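Local atomic coordinates of beta sliding clamp (PDB entry 6PTR), a protein that probably encircles DNA as a head-to-tail ring-shaped homodimer and tethers DNA polymerases and other proteins to it, conferring processivity. Residues Q345-E350 against I364-N369; D268-V273 against E350-L355; D150-A155 against R189-D194; R337-I342 against Y374-V379; Q276-A281 against D319-T324. All coordinates share one frame; numbering follows the deposited sequence. Where two conformers were deposited one is given.

Contact 1: residues Q345-E350 against I364-N369; sequences QLSSDE and IRDNNN
Asp366 extends its carboxylate into the loop 345-350, where two successive backbone amides grip it. Ser347 N donates to the syn side of Asp366 OD2 at 2.7 Å in a nearly straight bond, whereas Ser348 N comes to Asp366 OD1 from above the carboxylate plane at 2.9 Å. A chi1 of 72° tucks the Ser348 hydroxyl between its own N and carbonyl carbon, from where OG donates to Asp366 OD1 in a very short bond, 2.5 Å as modelled. Leu346 runs past this aspartate in the opposite direction, with CD2 3.2 Å from Asp366 N. The loop joins helix 336-345 to strand 350-355 in the C-terminal clamp domain and is pinned to the end of the neighbouring sheet strand, 362-366. Further out, Asn367 ND2 donates to Glu350 OE2 at 2.7 Å; the acceptor lies in the amide plane, but the donor sits 37° above the carboxylate plane. In the next shell, Ser348 O accepts from Arg275, and Gln345 NE2 bonds Asp150 O and Tyr374 OH.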
# COMPACT_ATOMS: atom_id res chain seq x y z
N GLN C 345 3.57 -3.34 -22.81
CA GLN C 345 2.90 -4.47 -23.45
C GLN C 345 3.83 -5.33 -24.28
O GLN C 345 3.54 -6.50 -24.52
CB GLN C 345 1.77 -3.98 -24.36
CG GLN C 345 0.65 -3.33 -23.60
CD GLN C 345 -0.12 -4.34 -22.81
OE1 GLN C 345 -0.03 -4.38 -21.59
NE2 GLN C 345 -0.87 -5.18 -23.51
N LEU C 346 4.93 -4.75 -24.75
CA LEU C 346 5.80 -5.38 -25.72
C LEU C 346 6.83 -6.24 -25.02
O LEU C 346 7.20 -5.98 -23.87
CB LEU C 346 6.48 -4.31 -26.57
CG LEU C 346 5.53 -3.31 -27.20
CD1 LEU C 346 6.31 -2.23 -27.96
CD2 LEU C 346 4.57 -4.04 -28.13
N SER C 347 7.31 -7.25 -25.72
CA SER C 347 8.26 -8.18 -25.15
C SER C 347 9.63 -8.14 -25.80
O SER C 347 10.55 -8.79 -25.30
CB SER C 347 7.70 -9.61 -25.23
OG SER C 347 7.54 -10.01 -26.58
N SER C 348 9.79 -7.40 -26.89
CA SER C 348 11.03 -7.46 -27.65
C SER C 348 11.94 -6.29 -27.29
O SER C 348 11.51 -5.30 -26.70
CB SER C 348 10.75 -7.46 -29.15
OG SER C 348 10.31 -6.21 -29.59
N ASP C 349 13.21 -6.43 -27.65
CA ASP C 349 14.13 -5.32 -27.45
C ASP C 349 13.77 -4.11 -28.29
O ASP C 349 14.16 -3.00 -27.94
CB ASP C 349 15.56 -5.73 -27.77
CG ASP C 349 16.05 -6.88 -26.91
OD1 ASP C 349 15.50 -7.09 -25.81
OD2 ASP C 349 17.01 -7.56 -27.34
N GLU C 350 13.03 -4.29 -29.38
CA GLU C 350 12.83 -3.23 -30.36
C GLU C 350 11.37 -2.78 -30.35
O GLU C 350 10.46 -3.59 -30.54
CB GLU C 350 13.23 -3.73 -31.75
CG GLU C 350 14.56 -4.47 -31.69
CD GLU C 350 14.98 -5.13 -32.97
OE1 GLU C 350 16.20 -5.23 -33.20
OE2 GLU C 350 14.09 -5.57 -33.74
N ILE C 364 1.76 1.18 -33.14
CA ILE C 364 2.88 0.72 -32.32
C ILE C 364 2.82 -0.79 -32.17
O ILE C 364 1.74 -1.38 -32.04
CB ILE C 364 2.88 1.39 -30.93
CG1 ILE C 364 2.97 2.91 -31.05
CG2 ILE C 364 4.03 0.85 -30.07
CD1 ILE C 364 2.67 3.63 -29.77
N ARG C 365 3.99 -1.42 -32.16
CA ARG C 365 4.07 -2.86 -31.99
C ARG C 365 5.49 -3.28 -31.67
O ARG C 365 6.46 -2.53 -31.87
CB ARG C 365 3.57 -3.60 -33.24
CG ARG C 365 4.19 -3.10 -34.51
CD ARG C 365 4.12 -4.16 -35.56
NE ARG C 365 2.76 -4.40 -36.02
CZ ARG C 365 2.20 -3.75 -37.04
NH1 ARG C 365 2.88 -2.83 -37.70
NH2 ARG C 365 0.95 -4.04 -37.40
N ASP C 366 5.60 -4.48 -31.10
CA ASP C 366 6.85 -5.22 -31.12
C ASP C 366 7.27 -5.42 -32.56
O ASP C 366 6.47 -5.89 -33.38
CB ASP C 366 6.67 -6.59 -30.46
CG ASP C 366 7.07 -6.60 -29.00
OD1 ASP C 366 8.03 -5.88 -28.64
OD2 ASP C 366 6.42 -7.33 -28.23
N ASN C 367 8.53 -5.10 -32.85
CA ASN C 367 9.06 -5.29 -34.20
C ASN C 367 8.73 -6.67 -34.73
O ASN C 367 8.50 -6.83 -35.94
CB ASN C 367 10.57 -5.06 -34.19
CG ASN C 367 11.13 -4.78 -35.59
OD1 ASN C 367 10.40 -4.51 -36.54
ND2 ASN C 367 12.45 -4.84 -35.70
N ASN C 368 8.63 -7.67 -33.86
CA ASN C 368 8.44 -9.04 -34.34
C ASN C 368 7.00 -9.29 -34.80
O ASN C 368 6.76 -9.60 -35.97
CB ASN C 368 8.89 -10.06 -33.27
CG ASN C 368 7.84 -10.36 -32.20
OD1 ASN C 368 7.70 -9.64 -31.22
ND2 ASN C 368 7.12 -11.47 -32.37
N ASN C 369 6.02 -9.11 -33.91
CA ASN C 369 4.84 -9.95 -34.03
C ASN C 369 3.81 -9.38 -35.00
O ASN C 369 3.82 -8.20 -35.36
CB ASN C 369 4.20 -10.18 -32.66
CG ASN C 369 3.15 -9.16 -32.35
OD1 ASN C 369 2.02 -9.26 -32.82
ND2 ASN C 369 3.52 -8.16 -31.57

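Contact 2: residues D268-V273 against E350-L355; sequences DRKLIV and EMVFML
Leu271, its CG trans to the backbone N (chi1 165°), and Phe353, its CG beside the backbone N (chi1 -59°), leave the sheet side by side in the same direction, which sets Leu271 CD2 3.9 Å from Phe353 CD1. Val273 CG2 meets the edge of the same ring, close to its plane, 4.1 Å from Phe353 CE1. On the other face, bends at chi2 (-61°) and chi3 fold Met354 back so that its SD lies along the lysine chain, 3.7 Å from Lys270 CG, and Ile272 CG1 rests on Val352 CG2 at 3.9 Å. The backbones form a regular antiparallel ladder in which Arg269, Leu271 and Val273 each exchange two hydrogen bonds with Leu355, Phe353 and Met351, and CA-H...O contacts fill the places between. Strand 269-274 is outermost within this chain in the eight-stranded sheet shared by the central and C-terminal domains. Its start carries a classic beta bulge: Asp268 and Arg269 both face Leu355, whose O takes a 3.0 Å bond from Arg269 N and only a weak one from Asp268 N. Against the Leu271-Phe353 face lies helix 275-285, whose Phe278 stacks edge-to-face with Phe353.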
# COMPACT_ATOMS: atom_id res chain seq x y z
N ASP C 268 3.74 6.16 -42.91
CA ASP C 268 4.92 5.92 -43.75
C ASP C 268 6.23 6.40 -43.15
O ASP C 268 7.24 6.42 -43.87
CB ASP C 268 4.71 6.57 -45.12
CG ASP C 268 4.51 8.08 -45.02
OD1 ASP C 268 4.09 8.57 -43.95
OD2 ASP C 268 4.78 8.78 -46.02
N ARG C 269 6.26 6.82 -41.90
CA ARG C 269 7.49 7.15 -41.19
C ARG C 269 7.71 6.11 -40.09
O ARG C 269 6.90 6.00 -39.17
CB ARG C 269 7.43 8.53 -40.55
CG ARG C 269 7.17 9.65 -41.54
CD ARG C 269 7.31 11.02 -40.89
NE ARG C 269 6.29 11.95 -41.35
CZ ARG C 269 6.37 13.27 -41.24
NH1 ARG C 269 7.46 13.83 -40.71
NH2 ARG C 269 5.39 14.04 -41.68
N LYS C 270 8.82 5.38 -40.16
CA LYS C 270 9.07 4.31 -39.20
C LYS C 270 10.17 4.71 -38.23
O LYS C 270 11.26 5.11 -38.65
CB LYS C 270 9.47 3.02 -39.93
CG LYS C 270 9.74 1.85 -38.99
CD LYS C 270 9.66 0.50 -39.73
CE LYS C 270 10.95 0.06 -40.31
NZ LYS C 270 10.81 -1.32 -40.90
N LEU C 271 9.89 4.60 -36.94
CA LEU C 271 10.85 4.87 -35.88
C LEU C 271 11.07 3.57 -35.11
O LEU C 271 10.10 2.95 -34.66
CB LEU C 271 10.35 5.97 -34.94
CG LEU C 271 11.05 6.14 -33.59
CD1 LEU C 271 12.52 6.56 -33.80
CD2 LEU C 271 10.34 7.14 -32.67
N ILE C 272 12.33 3.16 -34.97
CA ILE C 272 12.68 2.01 -34.14
C ILE C 272 13.57 2.49 -33.01
O ILE C 272 14.56 3.18 -33.25
CB ILE C 272 13.41 0.90 -34.92
CG1 ILE C 272 12.67 0.54 -36.21
CG2 ILE C 272 13.55 -0.31 -34.01
CD1 ILE C 272 13.45 -0.46 -37.08
N VAL C 273 13.23 2.10 -31.78
CA VAL C 273 14.04 2.46 -30.63
C VAL C 273 14.24 1.21 -29.79
O VAL C 273 13.47 0.25 -29.86
CB VAL C 273 13.39 3.58 -29.78
CG1 VAL C 273 13.28 4.88 -30.58
CG2 VAL C 273 12.02 3.15 -29.29
N GLU C 350 13.03 -4.29 -29.38
CA GLU C 350 12.83 -3.23 -30.36
C GLU C 350 11.37 -2.78 -30.35
O GLU C 350 10.46 -3.59 -30.54
CB GLU C 350 13.23 -3.73 -31.75
CG GLU C 350 14.56 -4.47 -31.69
CD GLU C 350 14.98 -5.13 -32.97
OE1 GLU C 350 16.20 -5.23 -33.20
OE2 GLU C 350 14.09 -5.57 -33.74
N MET C 351 11.16 -1.48 -30.18
CA MET C 351 9.84 -0.89 -30.22
C MET C 351 9.72 -0.07 -31.50
O MET C 351 10.56 0.79 -31.77
CB MET C 351 9.61 -0.00 -29.00
CG MET C 351 8.25 0.62 -28.94
SD MET C 351 8.05 1.37 -27.31
CE MET C 351 6.33 1.85 -27.35
N VAL C 352 8.69 -0.33 -32.30
CA VAL C 352 8.52 0.31 -33.60
C VAL C 352 7.29 1.20 -33.57
O VAL C 352 6.20 0.77 -33.16
CB VAL C 352 8.40 -0.73 -34.73
CG1 VAL C 352 8.16 -0.02 -36.06
CG2 VAL C 352 9.66 -1.56 -34.80
N PHE C 353 7.45 2.47 -33.97
CA PHE C 353 6.34 3.38 -34.20
C PHE C 353 6.19 3.60 -35.70
O PHE C 353 7.17 3.94 -36.36
CB PHE C 353 6.57 4.75 -33.58
CG PHE C 353 6.77 4.75 -32.10
CD1 PHE C 353 7.95 4.28 -31.54
CD2 PHE C 353 5.80 5.27 -31.27
CE1 PHE C 353 8.14 4.31 -30.16
CE2 PHE C 353 5.97 5.31 -29.90
CZ PHE C 353 7.15 4.83 -29.35
N MET C 354 4.97 3.45 -36.21
CA MET C 354 4.64 3.87 -37.57
C MET C 354 3.89 5.19 -37.45
O MET C 354 2.83 5.26 -36.83
CB MET C 354 3.82 2.81 -38.30
CG MET C 354 4.51 1.49 -38.34
SD MET C 354 6.10 1.54 -39.20
CE MET C 354 5.63 2.13 -40.81
N LEU C 355 4.49 6.25 -37.99
CA LEU C 355 3.99 7.59 -37.75
C LEU C 355 3.57 8.24 -39.05
O LEU C 355 4.04 7.88 -40.14
CB LEU C 355 5.07 8.47 -37.07
CG LEU C 355 5.60 7.84 -35.78
CD1 LEU C 355 6.85 8.56 -35.30
CD2 LEU C 355 4.49 7.88 -34.74

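Contact 3: residues D150-A155 against R189-D194; sequences DCTQFA and RLAQVD
Thr152 and Ala191 bring the two backbones closest, with their CA atoms 5.3 Å apart, where segment 150-155, at the C-terminal part of helix 142-152, packs against strand 189-196. A bond from Ala155 N to Thr152 O keeps this chain coiled, and it presents Cys151, Thr152, Phe154 and Ala155 to the alternate strand residues Arg189, Ala191 and Val193. Ala191 CB packs against the turn, 3.3 Å from Cys151 O. Beside it the Thr152 and Val193 side chains cross at about a right angle, with Thr152 CG2 3.6 Å from Val193 CG1, and Cys151 CB lies on Val193 CB. A chi1 of 79° folds the Phe154 ring back over its own turn, so that Ala155 CB covers one face, Cys151 O lies in plane at the edge, and Phe154 CE1 lies 4.0 Å from Ala191 CB. Arg189 was modelled in two conformers; in the one described, its guanidinium stands nearly perpendicular to this ring. The grip is apolar along Cys151, Thr152 and Val193 but polar at the Arg189 end, where Phe154 O lies over the guanidinium and a water bridges Phe154 O and Arg189 NH1, while Asp341 and Asp186 answer the arginine's charge.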
# COMPACT_ATOMS: atom_id res chain seq x y z
N ASP C 150 -4.54 -10.11 -21.75
CA ASP C 150 -3.31 -9.37 -21.44
C ASP C 150 -2.99 -8.33 -22.50
O ASP C 150 -2.43 -7.27 -22.19
CB ASP C 150 -2.12 -10.31 -21.31
CG ASP C 150 -2.04 -10.99 -19.96
OD1 ASP C 150 -2.65 -10.49 -18.98
OD2 ASP C 150 -1.34 -12.02 -19.88
N CYS C 151 -3.30 -8.63 -23.77
CA CYS C 151 -3.03 -7.64 -24.82
C CYS C 151 -3.97 -6.43 -24.77
O CYS C 151 -3.63 -5.39 -25.35
CB CYS C 151 -3.15 -8.28 -26.20
SG CYS C 151 -1.88 -9.46 -26.64
N THR C 152 -5.14 -6.54 -24.14
CA THR C 152 -6.19 -5.55 -24.32
C THR C 152 -6.71 -4.90 -23.04
O THR C 152 -7.23 -3.78 -23.11
CB THR C 152 -7.38 -6.17 -25.07
OG1 THR C 152 -7.76 -7.40 -24.43
CG2 THR C 152 -6.99 -6.48 -26.52
N GLN C 153 -6.59 -5.56 -21.88
CA GLN C 153 -7.21 -5.03 -20.67
C GLN C 153 -6.75 -3.61 -20.34
O GLN C 153 -7.56 -2.77 -19.92
CB GLN C 153 -6.93 -5.96 -19.49
CG GLN C 153 -7.54 -5.49 -18.22
CD GLN C 153 -7.14 -6.40 -17.09
OE1 GLN C 153 -6.12 -7.10 -17.17
NE2 GLN C 153 -7.93 -6.39 -16.02
N PHE C 154 -5.46 -3.33 -20.48
CA PHE C 154 -4.95 -2.03 -20.05
C PHE C 154 -5.59 -0.87 -20.80
O PHE C 154 -5.61 0.25 -20.27
CB PHE C 154 -3.43 -1.96 -20.23
CG PHE C 154 -3.02 -1.68 -21.64
CD1 PHE C 154 -3.11 -2.67 -22.62
CD2 PHE C 154 -2.58 -0.41 -22.02
CE1 PHE C 154 -2.76 -2.41 -23.94
CE2 PHE C 154 -2.22 -0.15 -23.31
CZ PHE C 154 -2.32 -1.13 -24.29
N ALA C 155 -6.10 -1.09 -22.01
CA ALA C 155 -6.60 0.03 -22.80
C ALA C 155 -8.08 0.32 -22.55
O ALA C 155 -8.62 1.27 -23.11
CB ALA C 155 -6.38 -0.22 -24.30
N ARG C 189 -5.78 5.44 -26.41
CA ARG C 189 -5.06 4.20 -26.67
C ARG C 189 -6.04 3.21 -27.29
O ARG C 189 -7.23 3.20 -26.95
CB ARG C 189 -4.50 3.59 -25.36
CG ARG C 189 -3.69 4.55 -24.48
CD ARG C 189 -3.47 3.97 -23.09
NE ARG C 189 -4.67 4.06 -22.26
CZ ARG C 189 -4.74 3.65 -21.00
NH1 ARG C 189 -3.67 3.12 -20.41
NH2 ARG C 189 -5.87 3.77 -20.32
N LEU C 190 -5.56 2.37 -28.20
CA LEU C 190 -6.38 1.26 -28.66
C LEU C 190 -5.51 0.03 -28.75
O LEU C 190 -4.35 0.12 -29.16
CB LEU C 190 -7.03 1.53 -30.03
CG LEU C 190 -7.85 0.36 -30.61
CD1 LEU C 190 -9.07 0.90 -31.37
CD2 LEU C 190 -7.03 -0.51 -31.53
N ALA C 191 -6.07 -1.13 -28.37
CA ALA C 191 -5.37 -2.39 -28.48
C ALA C 191 -6.22 -3.35 -29.29
O ALA C 191 -7.44 -3.40 -29.11
CB ALA C 191 -5.07 -3.01 -27.09
N GLN C 192 -5.58 -4.08 -30.21
CA GLN C 192 -6.25 -5.06 -31.05
C GLN C 192 -5.43 -6.34 -31.06
O GLN C 192 -4.24 -6.30 -31.38
CB GLN C 192 -6.40 -4.55 -32.49
CG GLN C 192 -7.01 -5.58 -33.42
CD GLN C 192 -7.11 -5.09 -34.86
OE1 GLN C 192 -8.04 -4.40 -35.22
NE2 GLN C 192 -6.15 -5.48 -35.69
N VAL C 193 -6.06 -7.47 -30.73
CA VAL C 193 -5.39 -8.77 -30.82
C VAL C 193 -6.29 -9.74 -31.56
O VAL C 193 -7.51 -9.77 -31.33
CB VAL C 193 -5.01 -9.31 -29.42
CG1 VAL C 193 -6.23 -9.44 -28.49
CG2 VAL C 193 -4.23 -10.63 -29.56
N ASP C 194 -5.69 -10.54 -32.44
CA ASP C 194 -6.34 -11.56 -33.25
C ASP C 194 -5.80 -12.94 -32.92
O ASP C 194 -4.63 -13.08 -32.55
CB ASP C 194 -6.10 -11.34 -34.76
CG ASP C 194 -6.81 -10.11 -35.30
OD1 ASP C 194 -7.80 -9.69 -34.69
OD2 ASP C 194 -6.36 -9.57 -36.33
O HOH W 1 -4.39 1.46 -17.79

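Contact 4: residues R337-I342 against Y374-V379; sequences RYLLDI and YVLMPV
Leu376 is the tight centre of this contact, lodged among three side chains of helix 336-345. With its CG trans to the backbone N (chi1 180°), the side chain reaches toward the helix and divides its methyls: Leu376 CD1 lies 3.7 Å from Tyr338 CB, and Leu376 CD2 3.8 Å from Leu339 CD2, both pairs of side chains meeting at about a right angle. Ile342 closes the third side, its CD1 3.8 Å from Leu376 CB. The other branch of Ile342, CG2, rests 3.9 Å from Tyr374 CB, while the hydroxyl of Tyr374 is bonded to Gln345. No hydrogen bond crosses between the segments, and the cohesion comes from these apolar groups.

Away from the strand, the exposed Arg337, modelled in two conformers, in one of them forms a side-on salt bridge through NE and NH1 to Asp341 OD1, each at 2.8 Å and from the same face of the carboxylate, while Leu340 CB covers a face of the guanidinium.

The axes of helix segment 337-342 and strand segment 374-376 run antiparallel, 172° apart and 10.0 Å from each other, as a helical layer against a sheet, the basic architecture of the DNA-clamp fold. Val375, on the far side of the strand, and Met377 and Val379 beyond its end touch the bound griselimycin, in the cleft between central and C-terminal domains where clamp-binding peptides dock in this family.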
# COMPACT_ATOMS: atom_id res chain seq x y z
N ARG C 337 2.48 8.63 -19.87
CA ARG C 337 1.99 7.42 -19.22
C ARG C 337 1.46 6.43 -20.24
O ARG C 337 1.67 5.22 -20.11
CB ARG C 337 0.90 7.76 -18.20
CG ARG C 337 0.42 6.54 -17.43
CD ARG C 337 1.57 5.86 -16.70
NE ARG C 337 1.81 4.50 -17.19
CZ ARG C 337 2.79 3.71 -16.75
NH1 ARG C 337 2.92 2.48 -17.24
NH2 ARG C 337 3.64 4.16 -15.84
N TYR C 338 0.77 6.91 -21.27
CA TYR C 338 0.26 6.00 -22.29
C TYR C 338 1.40 5.37 -23.07
O TYR C 338 1.31 4.19 -23.44
CB TYR C 338 -0.70 6.73 -23.23
CG TYR C 338 -1.98 7.22 -22.57
CD1 TYR C 338 -2.33 6.82 -21.29
CD2 TYR C 338 -2.84 8.10 -23.25
CE1 TYR C 338 -3.52 7.26 -20.69
CE2 TYR C 338 -4.02 8.56 -22.66
CZ TYR C 338 -4.35 8.13 -21.38
OH TYR C 338 -5.51 8.57 -20.78
N LEU C 339 2.47 6.13 -23.33
CA LEU C 339 3.64 5.53 -23.97
C LEU C 339 4.23 4.43 -23.12
O LEU C 339 4.59 3.37 -23.62
CB LEU C 339 4.70 6.60 -24.25
CG LEU C 339 4.52 7.54 -25.43
CD1 LEU C 339 5.60 8.62 -25.33
CD2 LEU C 339 4.64 6.78 -26.74
N LEU C 340 4.34 4.67 -21.81
CA LEU C 340 4.87 3.62 -20.94
C LEU C 340 3.93 2.42 -20.87
O LEU C 340 4.39 1.27 -20.85
CB LEU C 340 5.13 4.19 -19.54
CG LEU C 340 6.27 5.22 -19.56
CD1 LEU C 340 6.41 5.87 -18.20
CD2 LEU C 340 7.57 4.55 -19.97
N ASP C 341 2.62 2.67 -20.87
CA ASP C 341 1.67 1.56 -20.89
C ASP C 341 1.92 0.66 -22.10
O ASP C 341 2.01 -0.57 -21.96
CB ASP C 341 0.22 2.08 -20.92
CG ASP C 341 -0.20 2.75 -19.63
OD1 ASP C 341 0.41 2.49 -18.56
OD2 ASP C 341 -1.19 3.51 -19.69
N ILE C 342 2.06 1.25 -23.29
CA ILE C 342 2.22 0.43 -24.48
C ILE C 342 3.60 -0.20 -24.53
O ILE C 342 3.74 -1.37 -24.89
CB ILE C 342 1.91 1.28 -25.73
CG1 ILE C 342 0.42 1.65 -25.72
CG2 ILE C 342 2.28 0.52 -26.99
CD1 ILE C 342 0.09 2.79 -26.70
N TYR C 374 -1.05 -1.86 -31.40
CA TYR C 374 -1.55 -0.80 -30.56
C TYR C 374 -1.62 0.49 -31.37
O TYR C 374 -0.83 0.70 -32.30
CB TYR C 374 -0.67 -0.60 -29.32
CG TYR C 374 -0.53 -1.88 -28.57
CD1 TYR C 374 -1.57 -2.31 -27.74
CD2 TYR C 374 0.58 -2.70 -28.73
CE1 TYR C 374 -1.49 -3.49 -27.06
CE2 TYR C 374 0.67 -3.92 -28.05
CZ TYR C 374 -0.37 -4.30 -27.22
OH TYR C 374 -0.30 -5.49 -26.55
N VAL C 375 -2.58 1.33 -31.03
CA VAL C 375 -2.70 2.64 -31.64
C VAL C 375 -2.69 3.68 -30.53
O VAL C 375 -3.32 3.50 -29.48
CB VAL C 375 -3.98 2.75 -32.49
CG1 VAL C 375 -4.04 4.11 -33.20
CG2 VAL C 375 -4.07 1.63 -33.49
N LEU C 376 -1.98 4.78 -30.75
CA LEU C 376 -1.94 5.83 -29.74
C LEU C 376 -2.10 7.19 -30.42
O LEU C 376 -1.37 7.52 -31.36
CB LEU C 376 -0.62 5.79 -28.97
CG LEU C 376 -0.48 6.86 -27.89
CD1 LEU C 376 -1.53 6.66 -26.82
CD2 LEU C 376 0.93 6.79 -27.30
N MET C 377 -3.07 7.98 -29.92
CA MET C 377 -3.28 9.32 -30.45
C MET C 377 -2.23 10.28 -29.90
O MET C 377 -1.92 10.23 -28.71
CB MET C 377 -4.68 9.84 -30.08
CG MET C 377 -5.16 11.04 -30.95
SD MET C 377 -5.33 10.54 -32.67
CE MET C 377 -5.78 12.10 -33.41
N PRO C 378 -1.67 11.15 -30.71
CA PRO C 378 -0.75 12.16 -30.17
C PRO C 378 -1.48 13.24 -29.40
O PRO C 378 -2.71 13.34 -29.40
CB PRO C 378 -0.07 12.76 -31.41
CG PRO C 378 -0.97 12.43 -32.55
CD PRO C 378 -1.67 11.12 -32.18
N VAL C 379 -0.69 14.11 -28.76
CA VAL C 379 -1.20 15.32 -28.12
C VAL C 379 -0.37 16.48 -28.66
O VAL C 379 0.77 16.31 -29.08
CB VAL C 379 -1.13 15.27 -26.57
CG1 VAL C 379 -1.90 14.04 -26.02
CG2 VAL C 379 0.32 15.24 -26.09

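Contact 5: residues Q276-A281 against D319-T324; sequences QDFSSA and DQLAAT
Phe278 and Leu321 meet at about a right angle, the leucine methyl CD1 approaching the aromatic ring obliquely, 4.0 Å from Phe278 CD1. A second flat group, the carboxylate of Asp319, has its OD2 3.9 Å from Ala281 CB, and its OD1 accepts the next amide, Gln320 N, at 2.8 Å on the anti side, 15° out of plane. That bond restrains the rotation of the carboxylate.

Leu321 carries most of the packing. A chi1 of -51° sets its CG beside the backbone N, and the two methyls divide over one turn of helix: Leu321 CD1 lies 3.6 Å from Phe278 CA, and Leu321 CD2 lies 3.4 Å from Asp277 O and 4.0 Å from Ala281 CB. The leucine therefore rests as much on helix backbone as on side chains, and no hydrogen bond crosses between the segments.

In the C-terminal domain, helix segment 276-281 runs antiparallel to strand segment 319-322, with axes 9.2 Å apart. The strand is outermost within its chain in a four-stranded sheet, and Asp319 OD2, which also pairs with Arg284, bonds Thr114 of the second subunit beside Cys113 of that subunit, which places this end of the contact at the head-to-tail interface of the ring. Another flank of the helix, at Ser279, packs on Leu340 and Ala343 of helix 336-345.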
# COMPACT_ATOMS: atom_id res chain seq x y z
N GLN C 276 13.70 -0.67 -23.88
CA GLN C 276 14.05 -0.41 -22.49
C GLN C 276 14.65 0.98 -22.33
O GLN C 276 14.35 1.71 -21.37
CB GLN C 276 15.02 -1.50 -22.02
CG GLN C 276 14.44 -2.93 -22.05
CD GLN C 276 14.35 -3.61 -23.45
OE1 GLN C 276 14.92 -3.14 -24.45
NE2 GLN C 276 13.62 -4.72 -23.51
N ASP C 277 15.53 1.36 -23.26
CA ASP C 277 16.13 2.69 -23.21
C ASP C 277 15.08 3.78 -23.38
O ASP C 277 15.13 4.83 -22.72
CB ASP C 277 17.21 2.81 -24.28
CG ASP C 277 18.40 1.92 -24.00
OD1 ASP C 277 18.57 1.45 -22.85
OD2 ASP C 277 19.18 1.69 -24.94
N PHE C 278 14.12 3.55 -24.29
CA PHE C 278 13.03 4.51 -24.51
C PHE C 278 12.14 4.61 -23.28
O PHE C 278 11.80 5.71 -22.82
CB PHE C 278 12.21 4.08 -25.73
CG PHE C 278 11.01 4.95 -26.00
CD1 PHE C 278 11.16 6.17 -26.64
CD2 PHE C 278 9.74 4.54 -25.61
CE1 PHE C 278 10.05 6.96 -26.89
CE2 PHE C 278 8.63 5.34 -25.85
CZ PHE C 278 8.79 6.54 -26.50
N SER C 279 11.74 3.46 -22.73
CA SER C 279 10.89 3.45 -21.55
C SER C 279 11.55 4.17 -20.37
O SER C 279 10.90 4.96 -19.68
CB SER C 279 10.55 2.01 -21.16
OG SER C 279 9.82 1.39 -22.20
N SER C 280 12.83 3.89 -20.11
CA SER C 280 13.50 4.51 -18.97
C SER C 280 13.63 6.02 -19.17
O SER C 280 13.46 6.80 -18.23
CB SER C 280 14.87 3.88 -18.75
OG SER C 280 14.76 2.49 -18.48
N ALA C 281 13.92 6.45 -20.40
CA ALA C 281 14.03 7.88 -20.68
C ALA C 281 12.70 8.60 -20.50
O ALA C 281 12.64 9.69 -19.92
CB ALA C 281 14.57 8.10 -22.09
N ASP C 319 15.85 14.42 -22.54
CA ASP C 319 16.75 13.28 -22.66
C ASP C 319 16.95 13.01 -24.14
O ASP C 319 16.31 13.61 -25.00
CB ASP C 319 16.18 12.05 -21.92
CG ASP C 319 17.25 11.14 -21.34
OD1 ASP C 319 18.36 11.04 -21.93
OD2 ASP C 319 16.98 10.52 -20.29
N GLN C 320 17.88 12.11 -24.45
CA GLN C 320 18.15 11.81 -25.85
C GLN C 320 18.53 10.35 -25.98
O GLN C 320 19.18 9.78 -25.10
CB GLN C 320 19.26 12.73 -26.38
CG GLN C 320 19.62 12.55 -27.84
CD GLN C 320 20.53 13.65 -28.34
OE1 GLN C 320 20.53 14.77 -27.80
NE2 GLN C 320 21.32 13.35 -29.35
N LEU C 321 18.13 9.74 -27.10
CA LEU C 321 18.41 8.33 -27.35
C LEU C 321 18.81 8.16 -28.81
O LEU C 321 18.35 8.90 -29.68
CB LEU C 321 17.20 7.43 -27.10
CG LEU C 321 16.46 7.54 -25.79
CD1 LEU C 321 15.04 7.10 -26.01
CD2 LEU C 321 17.17 6.65 -24.78
N ALA C 322 19.64 7.15 -29.05
CA ALA C 322 19.83 6.66 -30.40
C ALA C 322 18.52 6.09 -30.92
O ALA C 322 17.69 5.57 -30.17
CB ALA C 322 20.94 5.61 -30.45
N ALA C 323 18.31 6.22 -32.22
CA ALA C 323 17.11 5.69 -32.84
C ALA C 323 17.46 5.31 -34.27
O ALA C 323 18.42 5.82 -34.85
CB ALA C 323 15.96 6.69 -32.82
N THR C 324 16.68 4.39 -34.82
CA THR C 324 16.74 4.11 -36.25
C THR C 324 15.58 4.88 -36.88
O THR C 324 14.41 4.62 -36.59
CB THR C 324 16.66 2.62 -36.51
OG1 THR C 324 17.80 1.99 -35.90
CG2 THR C 324 16.69 2.34 -38.00

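Contacts 1 to 4 are joined through one eight-stranded sheet spanning the central and C-terminal domains, and contact 5 attaches to it through helix 275-285 and a backbone bond from Thr324 N to Ile272 O of contact 2. Contacts 3 and 4, with centres about 12 Å apart, cross the domain boundary: Arg189 NH1 lies 2.6 Å from Asp341 OD2 in a salt bridge, and Leu190 N bonds Val375 O. Both border the griselimycin site, through Leu190 and through Val375, Met377 and Val379. Contact 1 shares Glu350 with contact 2. Phe353 of contact 2, Leu339 of contact 4 and Phe278 of contact 5 gather in one core. Contacts 3 and 5 lie farthest apart, about 24 Å between centres.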